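Local coordinates for N-acetyltransferase domain-containing protein (Pyrococcus horikoshii, PDB 1WWZ) that probably transfers acyl groups, in keeping with its GNAT-type N-acetyltransferase fold, and is seen with acetyl-CoA bound, at residues K5-K10 against V59-D64; D22-G27 against V67-C72; S78-R83 against W150-K155. All coordinates share one frame; numbering follows the deposited sequence.

Interaction 1: residues K5-K10 against V59-D64; sequences KIEKLK and VAKVGD
K61 CD lies over one face of the E7 carboxylate, 3.8 Å from E7 OE1, and the peptide carbonyls of K5, K61 and G63 each take an N-H donor within their own planes. The contact is an antiparallel strand pair, 5-8 with 57-62, that forms one border of the mixed GNAT sheet; the segments' N-to-C directions differ by 139°. K5 with K61 and E7 with V59 are hydrogen-bonded pairs, each held by two backbone hydrogen bonds, among them K61 N to K5 O at 2.7 Å and V59 N to E7 O at 2.9 Å. Between them I6 and A60 form a non-hydrogen-bonded pair and put I6 CD1 3.6 Å from A60 CB, on the face covered by helix 102-115. E7, V59, K5 and K61 share the other face. There E7 CG sits between its backbone N and carbonyl carbon (chi1 35°), which carries the acid across toward K61; its salt bridge, E7 OE1 to K61 NZ, is long at 3.9 Å. Bends at chi3 and chi4 curl the K5 chain round to the turn, where K5 NZ reaches a lone pair of G63 O at 3.1 Å, with a C=O...N angle of 125°.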
loop_
_atom_site.group_PDB
_atom_site.type_symbol
_atom_site.label_atom_id
_atom_site.label_comp_id
_atom_site.label_asym_id
_atom_site.label_seq_id
_atom_site.Cartn_x
_atom_site.Cartn_y
_atom_site.Cartn_z
ATOM N N LYS A 5 10.937 1.277 -6.111
ATOM C CA LYS A 5 11.193 0.295 -5.069
ATOM C C LYS A 5 11.140 0.923 -3.685
ATOM O O LYS A 5 11.765 1.951 -3.441
ATOM C CB LYS A 5 12.573 -0.339 -5.268
ATOM C CG LYS A 5 12.810 -0.921 -6.651
ATOM C CD LYS A 5 14.210 -1.522 -6.773
ATOM C CE LYS A 5 15.307 -0.480 -6.547
ATOM N NZ LYS A 5 15.288 0.615 -7.562
ATOM N N ILE A 6 10.385 0.304 -2.787
ATOM C CA ILE A 6 10.297 0.791 -1.420
ATOM C C ILE A 6 11.093 -0.181 -0.558
ATOM O O ILE A 6 10.860 -1.388 -0.595
ATOM C CB ILE A 6 8.838 0.831 -0.907
ATOM C CG1 ILE A 6 7.967 1.677 -1.842
ATOM C CG2 ILE A 6 8.808 1.405 0.503
ATOM C CD1 ILE A 6 8.402 3.125 -1.964
ATOM N N GLU A 7 12.044 0.339 0.207
ATOM C CA GLU A 7 12.857 -0.515 1.063
ATOM C C GLU A 7 13.312 0.185 2.332
ATOM O O GLU A 7 13.345 1.411 2.400
ATOM C CB GLU A 7 14.077 -1.025 0.287
ATOM C CG GLU A 7 14.647 -0.029 -0.714
ATOM C CD GLU A 7 15.886 -0.554 -1.425
ATOM O OE1 GLU A 7 17.002 -0.385 -0.886
ATOM O OE2 GLU A 7 15.739 -1.145 -2.517
ATOM N N LYS A 8 13.643 -0.604 3.348
ATOM C CA LYS A 8 14.122 -0.048 4.604
ATOM C C LYS A 8 15.547 0.427 4.408
ATOM O O LYS A 8 16.361 -0.262 3.795
ATOM C CB LYS A 8 14.109 -1.100 5.713
ATOM C CG LYS A 8 12.824 -1.181 6.502
ATOM C CD LYS A 8 13.022 -2.030 7.744
ATOM C CE LYS A 8 11.772 -2.078 8.594
ATOM N NZ LYS A 8 12.013 -2.819 9.859
ATOM N N LEU A 9 15.845 1.616 4.910
ATOM C CA LEU A 9 17.191 2.148 4.806
ATOM C C LEU A 9 18.043 1.320 5.764
ATOM O O LEU A 9 17.859 1.392 6.977
ATOM C CB LEU A 9 17.210 3.616 5.223
ATOM C CG LEU A 9 18.566 4.316 5.146
ATOM C CD1 LEU A 9 19.093 4.247 3.720
ATOM C CD2 LEU A 9 18.417 5.760 5.606
ATOM N N LYS A 10 18.964 0.531 5.219
ATOM C CA LYS A 10 19.822 -0.322 6.035
ATOM C C LYS A 10 20.820 0.442 6.893
ATOM O O LYS A 10 21.093 0.054 8.031
ATOM C CB LYS A 10 20.588 -1.304 5.148
ATOM C CG LYS A 10 19.706 -2.316 4.454
ATOM C CD LYS A 10 20.527 -3.359 3.717
ATOM C CE LYS A 10 19.610 -4.257 2.911
ATOM N NZ LYS A 10 18.396 -4.601 3.709
ATOM N N VAL A 59 12.663 4.189 2.318
ATOM C CA VAL A 59 13.002 5.061 1.204
ATOM C C VAL A 59 12.404 4.539 -0.094
ATOM O O VAL A 59 12.270 3.329 -0.287
ATOM C CB VAL A 59 14.532 5.195 1.019
ATOM C CG1 VAL A 59 15.143 5.901 2.226
ATOM C CG2 VAL A 59 15.156 3.821 0.817
ATOM N N ALA A 60 12.017 5.465 -0.966
ATOM C CA ALA A 60 11.471 5.117 -2.269
ATOM C C ALA A 60 12.634 5.326 -3.226
ATOM O O ALA A 60 13.303 6.359 -3.180
ATOM C CB ALA A 60 10.311 6.045 -2.636
ATOM N N LYS A 61 12.888 4.344 -4.081
ATOM C CA LYS A 61 13.990 4.459 -5.017
ATOM C C LYS A 61 13.602 4.161 -6.453
ATOM O O LYS A 61 12.758 3.308 -6.730
ATOM C CB LYS A 61 15.135 3.534 -4.595
ATOM C CG LYS A 61 15.749 3.885 -3.248
ATOM C CD LYS A 61 16.816 2.884 -2.835
ATOM C CE LYS A 61 17.987 2.869 -3.805
ATOM N NZ LYS A 61 19.014 1.864 -3.409
ATOM N N VAL A 62 14.217 4.906 -7.362
ATOM C CA VAL A 62 14.009 4.731 -8.789
ATOM C C VAL A 62 15.434 4.612 -9.295
ATOM O O VAL A 62 16.108 5.615 -9.523
ATOM C CB VAL A 62 13.332 5.957 -9.426
ATOM C CG1 VAL A 62 13.164 5.736 -10.919
ATOM C CG2 VAL A 62 11.984 6.203 -8.769
ATOM N N GLY A 63 15.898 3.376 -9.436
ATOM C CA GLY A 63 17.262 3.149 -9.867
ATOM C C GLY A 63 18.134 3.093 -8.628
ATOM O O GLY A 63 17.788 2.424 -7.653
ATOM N N ASP A 64 19.253 3.809 -8.646
ATOM C CA ASP A 64 20.166 3.821 -7.508
ATOM C C ASP A 64 19.990 5.069 -6.649
ATOM O O ASP A 64 20.714 5.261 -5.671
ATOM C CB ASP A 64 21.614 3.744 -7.998
ATOM C CG ASP A 64 21.890 2.487 -8.802
ATOM O OD1 ASP A 64 21.844 1.383 -8.218
ATOM O OD2 ASP A 64 22.150 2.604 -10.020
#

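Interaction 2: residues D22-G27 against V67-C72; sequences DVYMSG and VGFIVC
The end of helix 14-27, residues 22-27, crosses residues 67-72 of strand 65-78 almost at right angles, 95° between their N-to-C directions and 8.2 Å between axes, with V23 nearest to V67 at 6.1 Å from CA to CA. V23 carries the centre of the contact. Its CG1 is anti to the backbone N (chi1 168°), a setting that brings both methyls onto the strand: CG1 lies 3.8 Å from G68 CA and equally near the carbonyl oxygen of V67, whereas CG2 rests against the V67 backbone, 4.0 Å from V67 C. The same CG1 comes obliquely to the F69 ring, 4.1 Å from F69 CD2. An alanine here would take away both methyls and is likely to open a gap over the V67-G68 backbone, taking from F69 CD2 its contact with V23 CG1. The next residue of the helix, Y24, lies with CD1 4.3 Å from F69 CZ; the phenylalanine atom comes at the edge of the tyrosine ring, near its plane. The phenol end is fixed separately, Y24 OH being hydrogen-bonded to G35 O. All five touching residues are buried, and the link between the two segments is apolar packing. V67 itself points away from the helix, to the face where it meets I102 of helix 102-115. V67 and G68 together face A60 of the adjoining strand, which defines a classic beta bulge; a helix laid crosswise over one face of the central sheet, with helix 102-115 on the other, is characteristic of the GNAT fold.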
loop_
_atom_site.group_PDB
_atom_site.type_symbol
_atom_site.label_atom_id
_atom_site.label_comp_id
_atom_site.label_asym_id
_atom_site.label_seq_id
_atom_site.Cartn_x
_atom_site.Cartn_y
_atom_site.Cartn_z
ATOM N N ASP A 22 19.230 15.993 0.067
ATOM C CA ASP A 22 18.855 16.549 -1.236
ATOM C C ASP A 22 17.350 16.387 -1.473
ATOM O O ASP A 22 16.670 17.326 -1.893
ATOM C CB ASP A 22 19.619 15.857 -2.375
ATOM C CG ASP A 22 21.121 16.063 -2.295
ATOM O OD1 ASP A 22 21.569 17.001 -1.602
ATOM O OD2 ASP A 22 21.859 15.288 -2.942
ATOM N N VAL A 23 16.838 15.190 -1.204
ATOM C CA VAL A 23 15.417 14.908 -1.378
ATOM C C VAL A 23 14.595 15.817 -0.471
ATOM O O VAL A 23 13.587 16.391 -0.885
ATOM C CB VAL A 23 15.094 13.431 -1.028
ATOM C CG1 VAL A 23 13.585 13.229 -0.935
ATOM C CG2 VAL A 23 15.686 12.510 -2.082
ATOM N N TYR A 24 15.040 15.939 0.774
ATOM C CA TYR A 24 14.364 16.769 1.757
ATOM C C TYR A 24 14.330 18.231 1.308
ATOM O O TYR A 24 13.274 18.862 1.301
ATOM C CB TYR A 24 15.089 16.650 3.099
ATOM C CG TYR A 24 14.483 17.458 4.222
ATOM C CD1 TYR A 24 13.697 16.851 5.202
ATOM C CD2 TYR A 24 14.726 18.827 4.324
ATOM C CE1 TYR A 24 13.173 17.592 6.260
ATOM C CE2 TYR A 24 14.209 19.572 5.371
ATOM C CZ TYR A 24 13.436 18.952 6.337
ATOM O OH TYR A 24 12.942 19.691 7.382
ATOM N N MET A 25 15.489 18.764 0.933
ATOM C CA MET A 25 15.578 20.154 0.490
ATOM C C MET A 25 14.728 20.412 -0.753
ATOM O O MET A 25 14.105 21.469 -0.888
ATOM C CB MET A 25 17.035 20.529 0.197
ATOM C CG MET A 25 17.962 20.462 1.400
ATOM S SD MET A 25 17.396 21.460 2.791
ATOM C CE MET A 25 17.691 23.134 2.170
ATOM N N SER A 26 14.715 19.442 -1.662
ATOM C CA SER A 26 13.941 19.551 -2.892
ATOM C C SER A 26 12.451 19.558 -2.583
ATOM O O SER A 26 11.707 20.411 -3.064
ATOM C CB SER A 26 14.267 18.378 -3.820
ATOM O OG SER A 26 13.363 18.324 -4.913
ATOM N N GLY A 27 12.021 18.605 -1.766
ATOM C CA GLY A 27 10.617 18.509 -1.419
ATOM C C GLY A 27 10.078 19.638 -0.564
ATOM O O GLY A 27 8.922 20.021 -0.712
ATOM N N VAL A 67 14.400 8.873 -4.006
ATOM C CA VAL A 67 13.579 9.975 -4.490
ATOM C C VAL A 67 12.544 10.406 -3.464
ATOM O O VAL A 67 11.798 11.356 -3.685
ATOM C CB VAL A 67 12.852 9.605 -5.800
ATOM C CG1 VAL A 67 13.866 9.178 -6.850
ATOM C CG2 VAL A 67 11.842 8.505 -5.547
ATOM N N GLY A 68 12.502 9.698 -2.341
ATOM C CA GLY A 68 11.551 10.033 -1.300
ATOM C C GLY A 68 11.747 9.138 -0.093
ATOM O O GLY A 68 12.399 8.101 -0.192
ATOM N N PHE A 69 11.208 9.542 1.051
ATOM C CA PHE A 69 11.333 8.722 2.244
ATOM C C PHE A 69 10.298 9.070 3.292
ATOM O O PHE A 69 9.671 10.129 3.245
ATOM C CB PHE A 69 12.764 8.811 2.822
ATOM C CG PHE A 69 13.117 10.143 3.434
ATOM C CD1 PHE A 69 12.947 10.367 4.797
ATOM C CD2 PHE A 69 13.674 11.159 2.656
ATOM C CE1 PHE A 69 13.332 11.577 5.382
ATOM C CE2 PHE A 69 14.063 12.374 3.229
ATOM C CZ PHE A 69 13.892 12.584 4.594
ATOM N N ILE A 70 10.095 8.147 4.218
ATOM C CA ILE A 70 9.142 8.351 5.294
ATOM C C ILE A 70 9.752 7.713 6.531
ATOM O O ILE A 70 10.401 6.668 6.446
ATOM C CB ILE A 70 7.755 7.729 4.942
ATOM C CG1 ILE A 70 6.729 8.105 6.012
ATOM C CG2 ILE A 70 7.867 6.213 4.778
ATOM C CD1 ILE A 70 5.280 7.816 5.595
ATOM N N VAL A 71 9.575 8.365 7.672
ATOM C CA VAL A 71 10.127 7.885 8.932
ATOM C C VAL A 71 8.984 7.456 9.831
ATOM O O VAL A 71 8.193 8.286 10.269
ATOM C CB VAL A 71 10.940 8.997 9.616
ATOM C CG1 VAL A 71 11.510 8.502 10.938
ATOM C CG2 VAL A 71 12.059 9.450 8.684
ATOM N N CYS A 72 8.913 6.153 10.091
ATOM C CA CYS A 72 7.851 5.561 10.901
ATOM C C CYS A 72 8.381 5.100 12.255
ATOM O O CYS A 72 9.299 4.286 12.322
ATOM C CB CYS A 72 7.255 4.376 10.144
ATOM S SG CYS A 72 7.037 4.706 8.371
#

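Interaction 3: residues S78-R83 against W150-K155; sequences SKYEGR and WVRMIK
A beta-hairpin turn joining strands 65-78 and 83-93 meets strand 150-156 here through Y80 and E81, which grip R152. The turn has two recognisable features. S78 OG accepts from the backbone N of E81 at 3.1 Å, an ST motif, and G82 with R83 both face S78, a G1 beta bulge in which G82 has the positive phi (62°) that favours glycine. R152 leaves its strand with CG anti to the backbone N, and a bend at chi3 lays the guanidinium against the Y80 side chain. Y80 CB sits 3.5 Å from R152 CZ, over the centre of one face of that group, while R152 NE lies over one face of the phenol ring; the two planes are only 15° apart, and the two side chains run antiparallel alongside each other. E81 comes instead at the guanidinium edge. R152 NH1 donates to E81 OE2 at 3.0 Å in a nearly straight hydrogen bond (166° at the hydrogen), part of a salt bridge, meeting the anti lone pair of the carboxylate and leaving the acceptor close to the guanidinium plane. I154, on the same strand, adds only a loose contact of CD1 with this oxygen, 4.1 Å from E81 OE2. R152 NH1 has a second acidic partner in E122, whose OE1 also bonds S78 OG, and E81 OE1 forms a salt bridge with R156 NH1. The two arginines, R152 and R156, would probably favour an ionised carboxylate at E81. A water bridges the E81-R152 pair: it donates to E81 OE2 at 2.7 Å and accepts from R152 NH2 at 2.9 Å.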
loop_
_atom_site.group_PDB
_atom_site.type_symbol
_atom_site.label_atom_id
_atom_site.label_comp_id
_atom_site.label_asym_id
_atom_site.label_seq_id
_atom_site.Cartn_x
_atom_site.Cartn_y
_atom_site.Cartn_z
ATOM N N SER A 78 2.892 9.619 23.207
ATOM C CA SER A 78 2.096 10.819 22.987
ATOM C C SER A 78 1.423 11.259 24.277
ATOM O O SER A 78 0.662 10.503 24.877
ATOM C CB SER A 78 1.025 10.562 21.928
ATOM O OG SER A 78 0.089 11.628 21.912
ATOM N N LYS A 79 1.706 12.487 24.694
ATOM C CA LYS A 79 1.119 13.036 25.910
ATOM C C LYS A 79 -0.374 13.244 25.701
ATOM O O LYS A 79 -1.146 13.261 26.655
ATOM C CB LYS A 79 1.786 14.368 26.261
ATOM C CG LYS A 79 3.300 14.273 26.430
ATOM C CD LYS A 79 3.917 15.632 26.749
ATOM C CE LYS A 79 3.463 16.147 28.104
ATOM N NZ LYS A 79 3.913 15.236 29.187
ATOM N N TYR A 80 -0.777 13.392 24.442
ATOM C CA TYR A 80 -2.182 13.598 24.112
ATOM C C TYR A 80 -2.974 12.295 24.215
ATOM O O TYR A 80 -4.113 12.293 24.678
ATOM C CB TYR A 80 -2.292 14.185 22.706
ATOM C CG TYR A 80 -1.527 15.475 22.558
ATOM C CD1 TYR A 80 -2.020 16.669 23.085
ATOM C CD2 TYR A 80 -0.283 15.494 21.930
ATOM C CE1 TYR A 80 -1.291 17.853 22.988
ATOM C CE2 TYR A 80 0.451 16.663 21.827
ATOM C CZ TYR A 80 -0.055 17.840 22.357
ATOM O OH TYR A 80 0.677 18.997 22.249
ATOM N N GLU A 81 -2.368 11.188 23.795
ATOM C CA GLU A 81 -3.027 9.886 23.866
ATOM C C GLU A 81 -2.669 9.218 25.192
ATOM O O GLU A 81 -3.237 8.188 25.560
ATOM C CB GLU A 81 -2.581 8.990 22.709
ATOM C CG GLU A 81 -2.842 9.565 21.325
ATOM C CD GLU A 81 -4.305 9.886 21.087
ATOM O OE1 GLU A 81 -5.156 9.010 21.341
ATOM O OE2 GLU A 81 -4.604 11.011 20.641
ATOM N N GLY A 82 -1.710 9.809 25.896
ATOM C CA GLY A 82 -1.284 9.276 27.178
ATOM C C GLY A 82 -0.690 7.882 27.128
ATOM O O GLY A 82 -0.730 7.160 28.125
ATOM N N ARG A 83 -0.130 7.497 25.984
ATOM C CA ARG A 83 0.457 6.170 25.843
ATOM C C ARG A 83 1.315 6.062 24.587
ATOM O O ARG A 83 1.395 7.000 23.796
ATOM C CB ARG A 83 -0.652 5.117 25.799
ATOM C CG ARG A 83 -1.620 5.307 24.646
ATOM C CD ARG A 83 -2.909 4.534 24.866
ATOM N NE ARG A 83 -3.857 4.761 23.777
ATOM C CZ ARG A 83 -3.843 4.094 22.629
ATOM N NH1 ARG A 83 -2.932 3.156 22.428
ATOM N NH2 ARG A 83 -4.732 4.361 21.680
ATOM N N TRP A 150 1.429 24.312 13.829
ATOM C CA TRP A 150 1.287 22.874 13.604
ATOM C C TRP A 150 -0.076 22.277 13.940
ATOM O O TRP A 150 -0.709 22.646 14.929
ATOM C CB TRP A 150 2.366 22.112 14.387
ATOM C CG TRP A 150 3.759 22.567 14.089
ATOM C CD1 TRP A 150 4.496 23.476 14.793
ATOM C CD2 TRP A 150 4.565 22.171 12.976
ATOM N NE1 TRP A 150 5.709 23.674 14.185
ATOM C CE2 TRP A 150 5.778 22.888 13.065
ATOM C CE3 TRP A 150 4.377 21.288 11.905
ATOM C CZ2 TRP A 150 6.806 22.740 12.127
ATOM C CZ3 TRP A 150 5.398 21.143 10.970
ATOM C CH2 TRP A 150 6.595 21.868 11.088
ATOM N N VAL A 151 -0.503 21.333 13.104
ATOM C CA VAL A 151 -1.773 20.631 13.275
ATOM C C VAL A 151 -1.499 19.157 13.585
ATOM O O VAL A 151 -0.651 18.535 12.946
ATOM C CB VAL A 151 -2.622 20.705 11.988
ATOM C CG1 VAL A 151 -3.886 19.866 12.140
ATOM C CG2 VAL A 151 -2.966 22.148 11.684
ATOM N N ARG A 152 -2.205 18.604 14.568
ATOM C CA ARG A 152 -2.020 17.201 14.934
ATOM C C ARG A 152 -3.101 16.337 14.300
ATOM O O ARG A 152 -4.293 16.655 14.368
ATOM C CB ARG A 152 -2.050 17.016 16.459
ATOM C CG ARG A 152 -1.699 15.591 16.917
ATOM C CD ARG A 152 -1.634 15.471 18.450
ATOM N NE ARG A 152 -2.951 15.511 19.083
ATOM C CZ ARG A 152 -3.634 14.436 19.479
ATOM N NH1 ARG A 152 -3.129 13.216 19.320
ATOM N NH2 ARG A 152 -4.838 14.581 20.021
ATOM N N MET A 153 -2.677 15.249 13.670
ATOM C CA MET A 153 -3.606 14.329 13.035
ATOM C C MET A 153 -3.404 12.941 13.606
ATOM O O MET A 153 -2.293 12.568 13.988
ATOM C CB MET A 153 -3.406 14.320 11.520
ATOM C CG MET A 153 -3.677 15.677 10.893
ATOM S SD MET A 153 -3.633 15.684 9.103
ATOM C CE MET A 153 -5.245 14.958 8.730
ATOM N N ILE A 154 -4.482 12.172 13.659
ATOM C CA ILE A 154 -4.408 10.837 14.222
ATOM C C ILE A 154 -5.249 9.851 13.421
ATOM O O ILE A 154 -6.257 10.226 12.820
ATOM C CB ILE A 154 -4.908 10.860 15.691
ATOM C CG1 ILE A 154 -4.397 9.642 16.449
ATOM C CG2 ILE A 154 -6.426 10.926 15.731
ATOM C CD1 ILE A 154 -3.034 9.864 17.068
ATOM N N LYS A 155 -4.810 8.598 13.397
ATOM C CA LYS A 155 -5.540 7.507 12.780
ATOM C C LYS A 155 -5.672 6.328 13.743
ATOM O O LYS A 155 -4.709 5.809 14.295
ATOM C CB LYS A 155 -4.799 7.084 11.510
ATOM C CG LYS A 155 -5.500 5.945 10.763
ATOM C CD LYS A 155 -4.781 5.532 9.478
ATOM C CE LYS A 155 -5.423 4.305 8.814
ATOM N NZ LYS A 155 -6.794 4.608 8.426
HETATM O O HOH W 1 -6.374 12.764 21.653
#

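In the fold
All three contacts reach the same seven-stranded sheet. Interactions 1 and 2 are neighbours in it, with centres 11 Å apart: A60 is hydrogen-bonded through its backbone to both bulge residues of interaction 2, A60 N to G68 O at 2.8 Å and A60 O to V67 N at 2.9 Å. Interaction 3 lies across the chain's centre from both, its centre 29 Å from that of interaction 1 and 23 Å from that of interaction 2. The contact-bearing side chains of V23, A60 and R152 stay about 7, 8 and 10 Å from a bound acetyl-CoA. G27 touches acetyl-CoA in the pocket, whereas K155 NZ makes a salt bridge with O8A of an acetyl-CoA other than the pocket's.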